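Local atomic coordinates of glycoside Hydrolase Family 43_12 (Metagenome, PDB entry 7JVH), a protein that probably hydrolyses glycosidic bonds in arabinose- or xylose-containing plant cell-wall polysaccharides. Residues Leu320-Asn325 / Thr332-Phe337. Sequence-based numbering, arbitrary orientation.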
loop_
_atom_site.group_PDB
_atom_site.type_symbol
_atom_site.label_atom_id
_atom_site.label_comp_id
_atom_site.label_asym_id
_atom_site.label_seq_id
_atom_site.Cartn_x
_atom_site.Cartn_y
_atom_site.Cartn_z
ATOM N N LEU A 320 -10.737 -0.185 -0.949
ATOM C CA LEU A 320 -9.681 -0.199 -1.928
ATOM C C LEU A 320 -10.267 -0.239 -3.308
ATOM O O LEU A 320 -11.383 -0.731 -3.489
ATOM C CB LEU A 320 -8.707 -1.367 -1.691
ATOM C CG LEU A 320 -9.121 -2.788 -2.055
ATOM C CD1 LEU A 320 -9.053 -3.033 -3.556
ATOM C CD2 LEU A 320 -8.248 -3.796 -1.313
ATOM N N GLY A 321 -9.504 0.306 -4.268
ATOM C CA GLY A 321 -9.863 0.296 -5.664
ATOM C C GLY A 321 -8.615 0.568 -6.463
ATOM O O GLY A 321 -7.575 0.907 -5.904
ATOM N N ILE A 322 -8.724 0.384 -7.781
ATOM C CA ILE A 322 -7.715 0.750 -8.740
ATOM C C ILE A 322 -8.251 1.795 -9.735
ATOM O O ILE A 322 -9.430 1.787 -10.090
ATOM C CB ILE A 322 -7.247 -0.479 -9.533
ATOM C CG1 ILE A 322 -8.362 -1.067 -10.399
ATOM C CG2 ILE A 322 -6.732 -1.540 -8.593
ATOM C CD1 ILE A 322 -7.839 -2.116 -11.380
ATOM N N ARG A 323 -7.380 2.710 -10.180
ATOM C CA ARG A 323 -7.686 3.579 -11.312
ATOM C C ARG A 323 -6.857 3.082 -12.490
ATOM O O ARG A 323 -5.722 3.516 -12.649
ATOM C CB ARG A 323 -7.393 5.050 -10.976
ATOM C CG ARG A 323 -8.094 5.623 -9.772
ATOM C CD ARG A 323 -7.676 7.055 -9.465
ATOM N NE ARG A 323 -6.417 7.172 -8.743
ATOM C CZ ARG A 323 -5.314 7.794 -9.192
ATOM N NH1 ARG A 323 -5.277 8.401 -10.378
ATOM N NH2 ARG A 323 -4.203 7.802 -8.442
ATOM N N PRO A 324 -7.400 2.224 -13.384
ATOM C CA PRO A 324 -6.618 1.708 -14.520
ATOM C C PRO A 324 -6.378 2.740 -15.625
ATOM O O PRO A 324 -7.096 3.745 -15.697
ATOM C CB PRO A 324 -7.498 0.575 -15.078
ATOM C CG PRO A 324 -8.906 1.023 -14.677
ATOM C CD PRO A 324 -8.780 1.727 -13.352
ATOM N N ASN A 325 -5.379 2.483 -16.481
ATOM C CA ASN A 325 -5.066 3.336 -17.627
ATOM C C ASN A 325 -5.953 2.934 -18.799
ATOM O O ASN A 325 -6.821 2.085 -18.652
ATOM C CB ASN A 325 -3.567 3.294 -17.984
ATOM C CG ASN A 325 -3.160 2.029 -18.706
ATOM O OD1 ASN A 325 -3.883 1.042 -18.710
ATOM N ND2 ASN A 325 -1.979 2.062 -19.335
ATOM N N THR A 332 -0.389 1.842 -10.388
ATOM C CA THR A 332 -0.598 2.636 -9.185
ATOM C C THR A 332 -1.041 1.824 -7.975
ATOM O O THR A 332 -1.232 2.373 -6.876
ATOM C CB THR A 332 -1.595 3.796 -9.459
ATOM O OG1 THR A 332 -2.604 3.366 -10.392
ATOM C CG2 THR A 332 -0.846 4.968 -10.080
ATOM N N GLY A 333 -1.163 0.508 -8.151
ATOM C CA GLY A 333 -1.563 -0.380 -7.081
ATOM C C GLY A 333 -3.019 -0.142 -6.698
ATOM O O GLY A 333 -3.749 0.562 -7.404
ATOM N N ARG A 334 -3.431 -0.728 -5.577
ATOM C CA ARG A 334 -4.756 -0.538 -5.026
ATOM C C ARG A 334 -4.712 0.599 -4.006
ATOM O O ARG A 334 -3.839 0.626 -3.123
ATOM C CB ARG A 334 -5.262 -1.834 -4.374
ATOM C CG ARG A 334 -5.475 -2.989 -5.342
ATOM C CD ARG A 334 -5.651 -4.298 -4.588
ATOM N NE ARG A 334 -4.404 -4.657 -3.900
ATOM C CZ ARG A 334 -4.283 -5.530 -2.910
ATOM N NH1 ARG A 334 -5.341 -6.210 -2.448
ATOM N NH2 ARG A 334 -3.091 -5.736 -2.387
ATOM N N GLU A 335 -5.658 1.538 -4.137
ATOM C CA GLU A 335 -5.637 2.790 -3.391
ATOM C C GLU A 335 -6.782 2.839 -2.385
ATOM O O GLU A 335 -7.741 2.057 -2.496
ATOM C CB GLU A 335 -5.751 3.948 -4.373
ATOM C CG GLU A 335 -4.793 3.810 -5.551
ATOM C CD GLU A 335 -4.892 4.938 -6.543
ATOM O OE1 GLU A 335 -5.752 4.880 -7.408
ATOM O OE2 GLU A 335 -4.070 5.865 -6.468
ATOM N N THR A 336 -6.608 3.666 -1.359
ATOM C CA THR A 336 -7.621 3.829 -0.297
ATOM C C THR A 336 -8.642 4.877 -0.712
ATOM O O THR A 336 -8.308 6.043 -0.707
ATOM C CB THR A 336 -7.005 4.373 0.984
ATOM O OG1 THR A 336 -6.151 3.352 1.471
ATOM C CG2 THR A 336 -8.045 4.686 2.029
ATOM N N PHE A 337 -9.850 4.440 -1.032
ATOM C CA PHE A 337 -10.941 5.349 -1.425
ATOM C C PHE A 337 -11.843 5.574 -0.229
ATOM O O PHE A 337 -11.816 4.801 0.698
ATOM C CB PHE A 337 -11.849 4.668 -2.434
ATOM C CG PHE A 337 -11.253 4.562 -3.806
ATOM C CD1 PHE A 337 -10.154 3.764 -4.034
ATOM C CD2 PHE A 337 -11.791 5.268 -4.859
ATOM C CE1 PHE A 337 -9.613 3.668 -5.297
ATOM C CE2 PHE A 337 -11.251 5.163 -6.122
ATOM C CZ PHE A 337 -10.162 4.366 -6.337
HETATM O O HOH W 1 -4.921 2.607 -9.126
#
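Arg323, just past the end of its strand, reaches Glu335 on the neighbouring strand of an antiparallel pair that belongs to a four-stranded blade of the five-bladed beta-propeller, the catalytic fold of family 43. Their side chains cross at about a right angle, with the guanidinium and carboxylate planes 30° apart. In this bidentate salt bridge Arg323 NH2 reaches the syn lone pair of Glu335 OE2 at 2.8 Å, while NE meets OE1 at 2.7 Å through a bent, weak hydrogen bond. A bend at chi3 (-81°) turns the arginine tip to the acid. Asp39 pairs with Arg323 NH1 and Gly59 N donates to Glu335 OE2, so both charged groups have further partners.

On the face that carries Glu335, the Phe337 ring packs obliquely against Gly321, whose CA lies 3.4 Å from CE1. Gly321 and Glu335 form a hydrogen-bonded pair, the bond from Glu335 N to Gly321 O being nearly straight (172°). The side chains of Leu320 and Arg334 lie side by side, Leu320 CD1 against Arg334 CD, and Arg334 NH2 continues to Phe556 O. Where the strands part, a water accepts from Arg323 N, hydrogen-bonds to Thr332 OG1, and donates to Gly333 O at 2.9 Å.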